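Local coordinates for hypothetical protein CC0527 (Caulobacter vibrioides, PDB 2O0Q) that is of unknown function but belongs to the DUF952 family of the ADP-ribosyl clan, which is consistent with a fold related to ADP-ribosyl-transferring proteins, at residues A42-G52 and G105-L113; R10-R21 and P87-D98. One frame throughout, in Å; residues are numbered along the deposited sequence.

Contact 1 (A42-G52 and G105-L113); sequences AQETAAKWFRG and GVPQLGDHL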
loop_
_atom_site.group_PDB
_atom_site.type_symbol
_atom_site.label_atom_id
_atom_site.label_comp_id
_atom_site.label_asym_id
_atom_site.label_seq_id
_atom_site.Cartn_x
_atom_site.Cartn_y
_atom_site.Cartn_z
ATOM N N ALA A 42 2.955 -8.211 1.812
ATOM C CA ALA A 42 3.506 -6.862 1.959
ATOM C C ALA A 42 5.025 -6.727 1.958
ATOM O O ALA A 42 5.570 -5.865 1.268
ATOM C CB ALA A 42 2.943 -6.213 3.218
ATOM N N GLN A 43 5.718 -7.550 2.739
ATOM C CA GLN A 43 7.169 -7.450 2.784
ATOM C C GLN A 43 7.804 -7.724 1.420
ATOM O O GLN A 43 8.755 -7.048 1.027
ATOM C CB GLN A 43 7.739 -8.407 3.832
ATOM C CG GLN A 43 9.239 -8.259 4.054
ATOM C CD GLN A 43 9.638 -6.865 4.510
ATOM O OE1 GLN A 43 10.311 -6.126 3.781
ATOM N NE2 GLN A 43 9.225 -6.497 5.713
ATOM N N GLU A 44 7.283 -8.709 0.691
ATOM C CA GLU A 44 7.837 -9.027 -0.622
ATOM C C GLU A 44 7.602 -7.853 -1.570
ATOM O O GLU A 44 8.465 -7.521 -2.388
ATOM C CB GLU A 44 7.208 -10.302 -1.205
ATOM C CG GLU A 44 7.991 -10.845 -2.413
ATOM C CD GLU A 44 7.467 -12.172 -2.943
ATOM O OE1 GLU A 44 7.265 -13.106 -2.140
ATOM O OE2 GLU A 44 7.269 -12.287 -4.173
ATOM N N THR A 45 6.436 -7.225 -1.458
ATOM C CA THR A 45 6.121 -6.072 -2.303
ATOM C C THR A 45 7.123 -4.952 -2.013
ATOM O O THR A 45 7.621 -4.291 -2.929
ATOM C CB THR A 45 4.687 -5.559 -2.025
ATOM O OG1 THR A 45 3.742 -6.559 -2.423
ATOM C CG2 THR A 45 4.404 -4.269 -2.803
ATOM N N ALA A 46 7.421 -4.749 -0.735
ATOM C CA ALA A 46 8.363 -3.710 -0.337
ATOM C C ALA A 46 9.747 -4.001 -0.914
ATOM O O ALA A 46 10.403 -3.122 -1.469
ATOM C CB ALA A 46 8.429 -3.616 1.201
ATOM N N ALA A 47 10.181 -5.249 -0.795
ATOM C CA ALA A 47 11.490 -5.656 -1.287
ATOM C C ALA A 47 11.585 -5.578 -2.803
ATOM O O ALA A 47 12.640 -5.298 -3.357
ATOM C CB ALA A 47 11.789 -7.077 -0.837
ATOM N N LYS A 48 10.471 -5.825 -3.472
ATOM C CA LYS A 48 10.462 -5.820 -4.923
ATOM C C LYS A 48 10.490 -4.445 -5.597
ATOM O O LYS A 48 11.288 -4.225 -6.514
ATOM C CB LYS A 48 9.252 -6.617 -5.414
ATOM C CG LYS A 48 9.256 -6.923 -6.898
ATOM C CD LYS A 48 8.039 -7.752 -7.269
ATOM C CE LYS A 48 8.045 -8.122 -8.737
ATOM N NZ LYS A 48 6.750 -8.756 -9.142
ATOM N N TRP A 49 9.652 -3.515 -5.141
ATOM C CA TRP A 49 9.580 -2.205 -5.791
ATOM C C TRP A 49 10.030 -0.957 -5.038
ATOM O O TRP A 49 10.081 0.124 -5.632
ATOM C CB TRP A 49 8.149 -1.942 -6.271
ATOM C CG TRP A 49 7.428 -3.142 -6.769
ATOM C CD1 TRP A 49 6.718 -4.037 -6.025
ATOM C CD2 TRP A 49 7.339 -3.586 -8.125
ATOM N NE1 TRP A 49 6.189 -5.013 -6.833
ATOM C CE2 TRP A 49 6.556 -4.761 -8.129
ATOM C CE3 TRP A 49 7.847 -3.107 -9.339
ATOM C CZ2 TRP A 49 6.265 -5.464 -9.301
ATOM C CZ3 TRP A 49 7.559 -3.809 -10.507
ATOM C CH2 TRP A 49 6.775 -4.975 -10.476
ATOM N N PHE A 50 10.363 -1.078 -3.760
ATOM C CA PHE A 50 10.737 0.111 -3.002
ATOM C C PHE A 50 12.136 0.161 -2.407
ATOM O O PHE A 50 12.399 0.962 -1.510
ATOM C CB PHE A 50 9.701 0.339 -1.901
ATOM C CG PHE A 50 8.328 0.646 -2.429
ATOM C CD1 PHE A 50 8.003 1.933 -2.859
ATOM C CD2 PHE A 50 7.366 -0.354 -2.519
ATOM C CE1 PHE A 50 6.734 2.217 -3.375
ATOM C CE2 PHE A 50 6.091 -0.087 -3.032
ATOM C CZ PHE A 50 5.774 1.202 -3.461
ATOM N N ARG A 51 13.037 -0.674 -2.918
ATOM C CA ARG A 51 14.403 -0.701 -2.416
ATOM C C ARG A 51 15.127 0.631 -2.554
ATOM O O ARG A 51 15.081 1.266 -3.609
ATOM C CB ARG A 51 15.224 -1.773 -3.143
ATOM C CG ARG A 51 14.700 -3.173 -2.979
ATOM C CD ARG A 51 15.813 -4.205 -3.187
ATOM N NE ARG A 51 16.403 -4.175 -4.526
ATOM C CZ ARG A 51 15.786 -4.562 -5.640
ATOM N NH1 ARG A 51 14.534 -5.012 -5.601
ATOM N NH2 ARG A 51 16.437 -4.533 -6.797
ATOM N N GLY A 52 15.800 1.039 -1.478
ATOM C CA GLY A 52 16.574 2.270 -1.487
ATOM C C GLY A 52 15.820 3.572 -1.316
ATOM O O GLY A 52 16.433 4.634 -1.189
ATOM N N GLY A 105 18.711 -1.935 1.979
ATOM C CA GLY A 105 17.885 -0.877 1.430
ATOM C C GLY A 105 16.429 -1.290 1.328
ATOM O O GLY A 105 15.615 -0.589 0.722
ATOM N N VAL A 106 16.097 -2.435 1.914
ATOM C CA VAL A 106 14.726 -2.943 1.885
ATOM C C VAL A 106 13.919 -2.372 3.051
ATOM O O VAL A 106 14.358 -2.413 4.204
ATOM C CB VAL A 106 14.692 -4.487 1.991
ATOM C CG1 VAL A 106 13.241 -4.984 2.008
ATOM C CG2 VAL A 106 15.457 -5.105 0.834
ATOM N N PRO A 107 12.732 -1.817 2.763
ATOM C CA PRO A 107 11.876 -1.247 3.809
ATOM C C PRO A 107 11.457 -2.342 4.799
ATOM O O PRO A 107 11.039 -3.428 4.393
ATOM C CB PRO A 107 10.683 -0.704 3.021
ATOM C CG PRO A 107 11.288 -0.374 1.668
ATOM C CD PRO A 107 12.157 -1.582 1.424
ATOM N N GLN A 108 11.567 -2.064 6.094
ATOM C CA GLN A 108 11.195 -3.055 7.103
ATOM C C GLN A 108 9.718 -2.944 7.475
ATOM O O GLN A 108 9.289 -1.927 8.015
ATOM C CB GLN A 108 12.048 -2.885 8.365
ATOM C CG GLN A 108 13.541 -3.077 8.158
ATOM C CD GLN A 108 14.313 -3.070 9.469
ATOM O OE1 GLN A 108 14.313 -2.078 10.199
ATOM N NE2 GLN A 108 14.972 -4.184 9.773
ATOM N N LEU A 109 8.942 -3.988 7.195
ATOM C CA LEU A 109 7.514 -3.975 7.521
ATOM C C LEU A 109 7.178 -4.892 8.692
ATOM O O LEU A 109 6.091 -4.808 9.260
ATOM C CB LEU A 109 6.674 -4.416 6.319
ATOM C CG LEU A 109 6.768 -3.659 4.996
ATOM C CD1 LEU A 109 5.495 -3.928 4.202
ATOM C CD2 LEU A 109 6.926 -2.183 5.233
ATOM N N GLY A 110 8.120 -5.764 9.035
ATOM C CA GLY A 110 7.929 -6.724 10.107
ATOM C C GLY A 110 7.138 -6.303 11.333
ATOM O O GLY A 110 6.038 -6.807 11.570
ATOM N N ASP A 111 7.691 -5.391 12.124
ATOM C CA ASP A 111 7.012 -4.954 13.340
ATOM C C ASP A 111 5.659 -4.292 13.101
ATOM O O ASP A 111 4.760 -4.387 13.938
ATOM C CB ASP A 111 7.918 -4.022 14.146
ATOM C CG ASP A 111 9.166 -4.722 14.646
ATOM O OD1 ASP A 111 9.116 -5.953 14.840
ATOM O OD2 ASP A 111 10.193 -4.045 14.859
ATOM N N HIS A 112 5.502 -3.627 11.963
ATOM C CA HIS A 112 4.234 -2.986 11.665
ATOM C C HIS A 112 3.170 -4.008 11.295
ATOM O O HIS A 112 2.010 -3.865 11.672
ATOM C CB HIS A 112 4.411 -1.956 10.551
ATOM C CG HIS A 112 5.261 -0.794 10.956
ATOM N ND1 HIS A 112 6.539 -0.602 10.477
ATOM C CD2 HIS A 112 5.044 0.191 11.859
ATOM C CE1 HIS A 112 7.075 0.449 11.072
ATOM N NE2 HIS A 112 6.190 0.947 11.915
ATOM N N LEU A 113 3.562 -5.049 10.567
ATOM C CA LEU A 113 2.614 -6.083 10.179
ATOM C C LEU A 113 2.208 -6.908 11.395
ATOM O O LEU A 113 1.085 -7.408 11.473
ATOM C CB LEU A 113 3.232 -6.999 9.118
ATOM C CG LEU A 113 3.514 -6.343 7.766
ATOM C CD1 LEU A 113 4.209 -7.337 6.837
ATOM C CD2 LEU A 113 2.197 -5.856 7.151
#

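Contact 2 (R10-R21 and P87-D98); sequences RAEWDAAKAQGR and PLLVSEVTREAD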
loop_
_atom_site.group_PDB
_atom_site.type_symbol
_atom_site.label_atom_id
_atom_site.label_comp_id
_atom_site.label_asym_id
_atom_site.label_seq_id
_atom_site.Cartn_x
_atom_site.Cartn_y
_atom_site.Cartn_z
ATOM N N ARG A 10 6.339 9.776 1.001
ATOM C CA ARG A 10 5.774 10.784 1.892
ATOM C C ARG A 10 5.138 11.891 1.045
ATOM O O ARG A 10 4.071 12.413 1.378
ATOM C CB ARG A 10 6.877 11.353 2.792
ATOM C CG ARG A 10 6.539 12.667 3.500
ATOM C CD ARG A 10 5.238 12.602 4.286
ATOM N NE ARG A 10 5.267 11.618 5.365
ATOM C CZ ARG A 10 4.288 11.463 6.252
ATOM N NH1 ARG A 10 3.209 12.232 6.182
ATOM N NH2 ARG A 10 4.378 10.539 7.202
ATOM N N ALA A 11 5.789 12.233 -0.060
ATOM C CA ALA A 11 5.273 13.270 -0.948
ATOM C C ALA A 11 3.879 12.899 -1.439
ATOM O O ALA A 11 2.957 13.715 -1.407
ATOM C CB ALA A 11 6.209 13.457 -2.137
ATOM N N GLU A 12 3.726 11.662 -1.892
ATOM C CA GLU A 12 2.440 11.212 -2.395
ATOM C C GLU A 12 1.367 11.182 -1.316
ATOM O O GLU A 12 0.207 11.508 -1.582
ATOM C CB GLU A 12 2.596 9.842 -3.059
ATOM C CG GLU A 12 3.323 9.929 -4.398
ATOM C CD GLU A 12 3.715 8.574 -4.948
ATOM O OE1 GLU A 12 4.472 7.859 -4.261
ATOM O OE2 GLU A 12 3.269 8.229 -6.066
ATOM N N TRP A 13 1.749 10.812 -0.097
ATOM C CA TRP A 13 0.787 10.761 0.995
ATOM C C TRP A 13 0.353 12.179 1.386
ATOM O O TRP A 13 -0.834 12.429 1.604
ATOM C CB TRP A 13 1.385 10.027 2.200
ATOM C CG TRP A 13 0.435 9.868 3.364
ATOM C CD1 TRP A 13 0.719 10.086 4.681
ATOM C CD2 TRP A 13 -0.941 9.455 3.315
ATOM N NE1 TRP A 13 -0.390 9.841 5.456
ATOM C CE2 TRP A 13 -1.423 9.452 4.645
ATOM C CE3 TRP A 13 -1.812 9.089 2.280
ATOM C CZ2 TRP A 13 -2.740 9.098 4.969
ATOM C CZ3 TRP A 13 -3.129 8.736 2.603
ATOM C CH2 TRP A 13 -3.576 8.745 3.939
ATOM N N ASP A 14 1.303 13.111 1.469
ATOM C CA ASP A 14 0.946 14.487 1.812
ATOM C C ASP A 14 0.037 15.048 0.719
ATOM O O ASP A 14 -0.959 15.721 1.006
ATOM C CB ASP A 14 2.189 15.379 1.937
ATOM C CG ASP A 14 2.968 15.129 3.214
ATOM O OD1 ASP A 14 2.406 14.555 4.169
ATOM O OD2 ASP A 14 4.151 15.528 3.267
ATOM N N ALA A 15 0.387 14.764 -0.534
ATOM C CA ALA A 15 -0.395 15.228 -1.674
ATOM C C ALA A 15 -1.801 14.646 -1.597
ATOM O O ALA A 15 -2.784 15.305 -1.945
ATOM C CB ALA A 15 0.273 14.803 -2.971
ATOM N N ALA A 16 -1.892 13.402 -1.140
ATOM C CA ALA A 16 -3.182 12.740 -1.017
ATOM C C ALA A 16 -4.018 13.430 0.059
ATOM O O ALA A 16 -5.208 13.683 -0.132
ATOM C CB ALA A 16 -2.981 11.271 -0.670
ATOM N N LYS A 17 -3.393 13.749 1.185
ATOM C CA LYS A 17 -4.107 14.402 2.273
ATOM C C LYS A 17 -4.618 15.787 1.876
ATOM O O LYS A 17 -5.663 16.232 2.356
ATOM C CB LYS A 17 -3.211 14.495 3.513
ATOM C CG LYS A 17 -2.886 13.138 4.119
ATOM C CD LYS A 17 -2.428 13.249 5.564
ATOM C CE LYS A 17 -1.128 14.013 5.696
ATOM N NZ LYS A 17 -0.739 14.158 7.132
ATOM N N ALA A 18 -3.889 16.458 0.987
ATOM C CA ALA A 18 -4.278 17.786 0.530
ATOM C C ALA A 18 -5.473 17.718 -0.418
ATOM O O ALA A 18 -6.132 18.727 -0.678
ATOM C CB ALA A 18 -3.103 18.462 -0.156
ATOM N N GLN A 19 -5.753 16.523 -0.930
ATOM C CA GLN A 19 -6.868 16.330 -1.852
ATOM C C GLN A 19 -8.034 15.575 -1.211
ATOM O O GLN A 19 -9.139 15.559 -1.750
ATOM C CB GLN A 19 -6.392 15.576 -3.100
ATOM C CG GLN A 19 -5.287 16.291 -3.869
ATOM C CD GLN A 19 -5.738 17.628 -4.441
ATOM O OE1 GLN A 19 -4.913 18.466 -4.821
ATOM N NE2 GLN A 19 -7.051 17.830 -4.517
ATOM N N GLY A 20 -7.789 14.956 -0.062
ATOM C CA GLY A 20 -8.838 14.204 0.608
ATOM C C GLY A 20 -8.844 12.732 0.224
ATOM O O GLY A 20 -9.556 11.923 0.824
ATOM N N ARG A 21 -8.053 12.380 -0.786
ATOM C CA ARG A 21 -7.980 10.992 -1.226
ATOM C C ARG A 21 -6.719 10.708 -2.035
ATOM O O ARG A 21 -6.129 11.612 -2.630
ATOM C CB ARG A 21 -9.228 10.620 -2.045
ATOM C CG ARG A 21 -9.294 11.154 -3.487
ATOM C CD ARG A 21 -9.463 12.667 -3.568
ATOM N NE ARG A 21 -9.724 13.112 -4.939
ATOM C CZ ARG A 21 -10.903 13.027 -5.553
ATOM N NH1 ARG A 21 -11.956 12.517 -4.925
ATOM N NH2 ARG A 21 -11.031 13.445 -6.806
ATOM N N PRO A 87 -10.167 5.715 -6.129
ATOM C CA PRO A 87 -9.192 6.320 -5.216
ATOM C C PRO A 87 -9.439 5.903 -3.767
ATOM O O PRO A 87 -10.571 5.602 -3.379
ATOM C CB PRO A 87 -9.376 7.822 -5.450
ATOM C CG PRO A 87 -10.781 7.930 -5.986
ATOM C CD PRO A 87 -10.894 6.743 -6.889
ATOM N N LEU A 88 -8.370 5.859 -2.977
ATOM C CA LEU A 88 -8.481 5.490 -1.571
ATOM C C LEU A 88 -8.703 6.746 -0.745
ATOM O O LEU A 88 -7.894 7.670 -0.770
ATOM C CB LEU A 88 -7.210 4.786 -1.100
ATOM C CG LEU A 88 -7.082 4.429 0.379
ATOM C CD1 LEU A 88 -8.077 3.333 0.727
ATOM C CD2 LEU A 88 -5.662 3.972 0.661
ATOM N N LEU A 89 -9.813 6.782 -0.020
ATOM C CA LEU A 89 -10.130 7.927 0.816
ATOM C C LEU A 89 -9.128 8.037 1.954
ATOM O O LEU A 89 -8.685 7.026 2.502
ATOM C CB LEU A 89 -11.540 7.778 1.388
ATOM C CG LEU A 89 -12.697 8.565 0.767
ATOM C CD1 LEU A 89 -12.547 8.693 -0.737
ATOM C CD2 LEU A 89 -13.999 7.879 1.143
ATOM N N VAL A 90 -8.759 9.265 2.305
ATOM C CA VAL A 90 -7.821 9.465 3.403
ATOM C C VAL A 90 -8.455 8.910 4.672
ATOM O O VAL A 90 -7.767 8.362 5.534
ATOM C CB VAL A 90 -7.486 10.967 3.592
ATOM C CG1 VAL A 90 -6.721 11.181 4.887
ATOM C CG2 VAL A 90 -6.655 11.455 2.418
ATOM N N SER A 91 -9.778 9.036 4.765
ATOM C CA SER A 91 -10.530 8.555 5.924
ATOM C C SER A 91 -10.597 7.031 6.006
ATOM O O SER A 91 -10.974 6.475 7.040
ATOM C CB SER A 91 -11.957 9.113 5.902
ATOM O OG SER A 91 -12.674 8.658 4.766
ATOM N N GLU A 92 -10.240 6.355 4.923
ATOM C CA GLU A 92 -10.288 4.897 4.912
ATOM C C GLU A 92 -9.001 4.257 5.426
ATOM O O GLU A 92 -8.896 3.031 5.521
ATOM C CB GLU A 92 -10.619 4.401 3.502
ATOM C CG GLU A 92 -12.033 4.759 3.068
ATOM C CD GLU A 92 -12.369 4.310 1.663
ATOM O OE1 GLU A 92 -11.565 4.572 0.743
ATOM O OE2 GLU A 92 -13.450 3.705 1.474
ATOM N N VAL A 93 -8.023 5.090 5.763
ATOM C CA VAL A 93 -6.760 4.596 6.293
ATOM C C VAL A 93 -6.902 4.459 7.804
ATOM O O VAL A 93 -7.198 5.437 8.492
ATOM C CB VAL A 93 -5.598 5.567 5.993
ATOM C CG1 VAL A 93 -4.352 5.114 6.727
ATOM C CG2 VAL A 93 -5.337 5.625 4.497
ATOM N N THR A 94 -6.688 3.251 8.319
ATOM C CA THR A 94 -6.807 3.007 9.752
ATOM C C THR A 94 -5.588 3.539 10.505
ATOM O O THR A 94 -5.722 4.112 11.586
ATOM C CB THR A 94 -6.994 1.505 10.043
ATOM O OG1 THR A 94 -5.811 0.786 9.673
ATOM C CG2 THR A 94 -8.170 0.964 9.245
ATOM N N ARG A 95 -4.401 3.348 9.937
ATOM C CA ARG A 95 -3.184 3.858 10.558
ATOM C C ARG A 95 -2.025 3.930 9.574
ATOM O O ARG A 95 -1.970 3.178 8.599
ATOM C CB ARG A 95 -2.780 3.018 11.777
ATOM C CG ARG A 95 -2.351 1.594 11.488
ATOM C CD ARG A 95 -1.603 1.008 12.689
ATOM N NE ARG A 95 -1.441 -0.441 12.589
ATOM C CZ ARG A 95 -2.399 -1.321 12.875
ATOM N NH1 ARG A 95 -3.589 -0.899 13.287
ATOM N NH2 ARG A 95 -2.171 -2.622 12.742
ATOM N N GLU A 96 -1.107 4.853 9.837
ATOM C CA GLU A 96 0.059 5.045 8.992
ATOM C C GLU A 96 1.327 4.950 9.821
ATOM O O GLU A 96 1.288 5.036 11.050
ATOM C CB GLU A 96 0.005 6.409 8.303
ATOM C CG GLU A 96 -0.148 7.583 9.254
ATOM C CD GLU A 96 -0.026 8.917 8.541
ATOM O OE1 GLU A 96 1.111 9.321 8.220
ATOM O OE2 GLU A 96 -1.069 9.556 8.289
ATOM N N ALA A 97 2.452 4.785 9.135
ATOM C CA ALA A 97 3.741 4.671 9.797
ATOM C C ALA A 97 4.856 4.981 8.819
ATOM O O ALA A 97 4.770 4.638 7.634
ATOM C CB ALA A 97 3.916 3.265 10.345
ATOM N N ASP A 98 5.900 5.643 9.305
ATOM C CA ASP A 98 7.032 5.956 8.448
ATOM C C ASP A 98 7.962 4.757 8.505
ATOM O O ASP A 98 8.270 4.250 9.582
ATOM C CB ASP A 98 7.751 7.214 8.929
ATOM C CG ASP A 98 6.856 8.436 8.907
ATOM O OD1 ASP A 98 6.093 8.607 7.932
ATOM O OD2 ASP A 98 6.926 9.232 9.867
HETATM O O HOH W 1 7.685 10.655 6.153
HETATM O O HOH W 2 1.007 12.042 7.991
HETATM O O HOH W 3 -2.210 11.777 8.775
HETATM O O HOH W 4 -11.113 11.219 3.111
#

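Contact 1 (A42-G52 and G105-L113)
Ala42, Ala46 and Ala47 of helix 39-49 meet Leu109, Leu113, Pro107 and Val106 in a largely apolar seam. Ala42 CB lies 3.6 Å from Leu109 CD1, and both methyls of Leu113 come up to the same carbon. One turn on, Ala46 CB faces the ring of Pro107, 4.1 Å from its CB, and touches Leu109 CG as well. Small residues suit this side of the helix because the incoming chain, still extended at Val106 and Pro107, can settle close against the helix backbone. Val106 straddles the far end: CG1, anti to the backbone N (chi1 178°), rests 3.8 Å from Ala47 CB, while CG2 turns to the aliphatic CD of Arg51. Pro107 CG packs against Phe50 CB at 4.0 Å, where the helix has just ended.

The C-terminal tail thus lies along one helix of a protein built round a six-stranded antiparallel sheet. Ile7 of strand 3-9 touches Ala46, Phe50 and Leu109 from the sheet side, and Leu56 of strand 56-62 touches Phe50 and Pro107.

A backbone bond closes the end of the seam, where the helix gives way to loop. Gly52 N donates a nearly straight bond (174°) to Gly105 O, 2.7 Å away, and Arg51 CA makes a CA-H...O contact with the same oxygen. Both glycines have positive phi, a region that favours a residue without CB. Arg51 folds back at chi3 (-62°), and NH1 reaches Ala47 O at 3.0 Å; that carbonyl oxygen lies in the guanidinium plane, at its edge.

Contact 2 (R10-R21 and P87-D98)
Arg10 reaches Asp98 with NH2, forming a salt bridge of 2.7 Å to OD1. Its chain leaves the helix with CG opposite the backbone N (chi1 164°), then bends at chi2 and chi3, which curls the guanidinium toward the strand. Asp98 OD1 accepts through its syn lone pair, in the guanidinium plane. Arg10 NH1 forms a second salt bridge, to Asp14 OD1, at 3.2 Å. A guanidinium suits this place, since its separate N-H groups can serve two carboxylates at once. Glu96 OE1 is a longer partner, 3.6 Å from Arg10 NH2.

Glu96 has CG wedged between its backbone N and carbonyl carbon (chi1 55°) and runs extended to the indole of Trp13. Trp13 NE1 donates a hydrogen bond to Glu96 OE2 at 2.9 Å, in the ring plane but from above the carboxylate plane. Two waters join Glu96 to Lys17, whose CG covers one face of the indole. Trp13 CH2, at the far corner of the ring, touches Val93 CG2 (3.6 Å) and Val90 CG1, so one large residue spans polar and apolar ground.

Beyond the helix, Val90 N hydrogen-bonds to Gly20 O (3.1 Å) while Val90 CG2 packs on that peptide; Gly20 has positive phi, at which a CB would jam against the preceding carbonyl. Arg21 pairs with Leu89 in a non-hydrogen-bonded antiparallel bridge. Helix 10-19 runs roughly antiparallel to the outer strand 93-98, the axes of these short segments 11.5 Å apart at closest, and Trp13 also reaches Val57 and Leu59 of strand 56-62 and Leu8 of strand 3-9.

Both contacts are partly buried, the centre of each about 11 Å from that of the chain. Contact 1 sets helix 39-49 against the C-terminal tail, contact 2 sets helix 10-19 against edge strand 93-98, and both lie beside strands 3-9 and 56-62. Contact 1 is mainly alkyl packing, and its hydrogen bond across the segments is backbone to backbone. Contact 2 joins its buried tryptophan to a solvent-washed margin of ion pairs and bridging waters, as fits the edge strand 93-98. That strand leads on to helix 110-114, and the two contacts touch where His112 NE2 packs 3.6 Å from Ala97 CB.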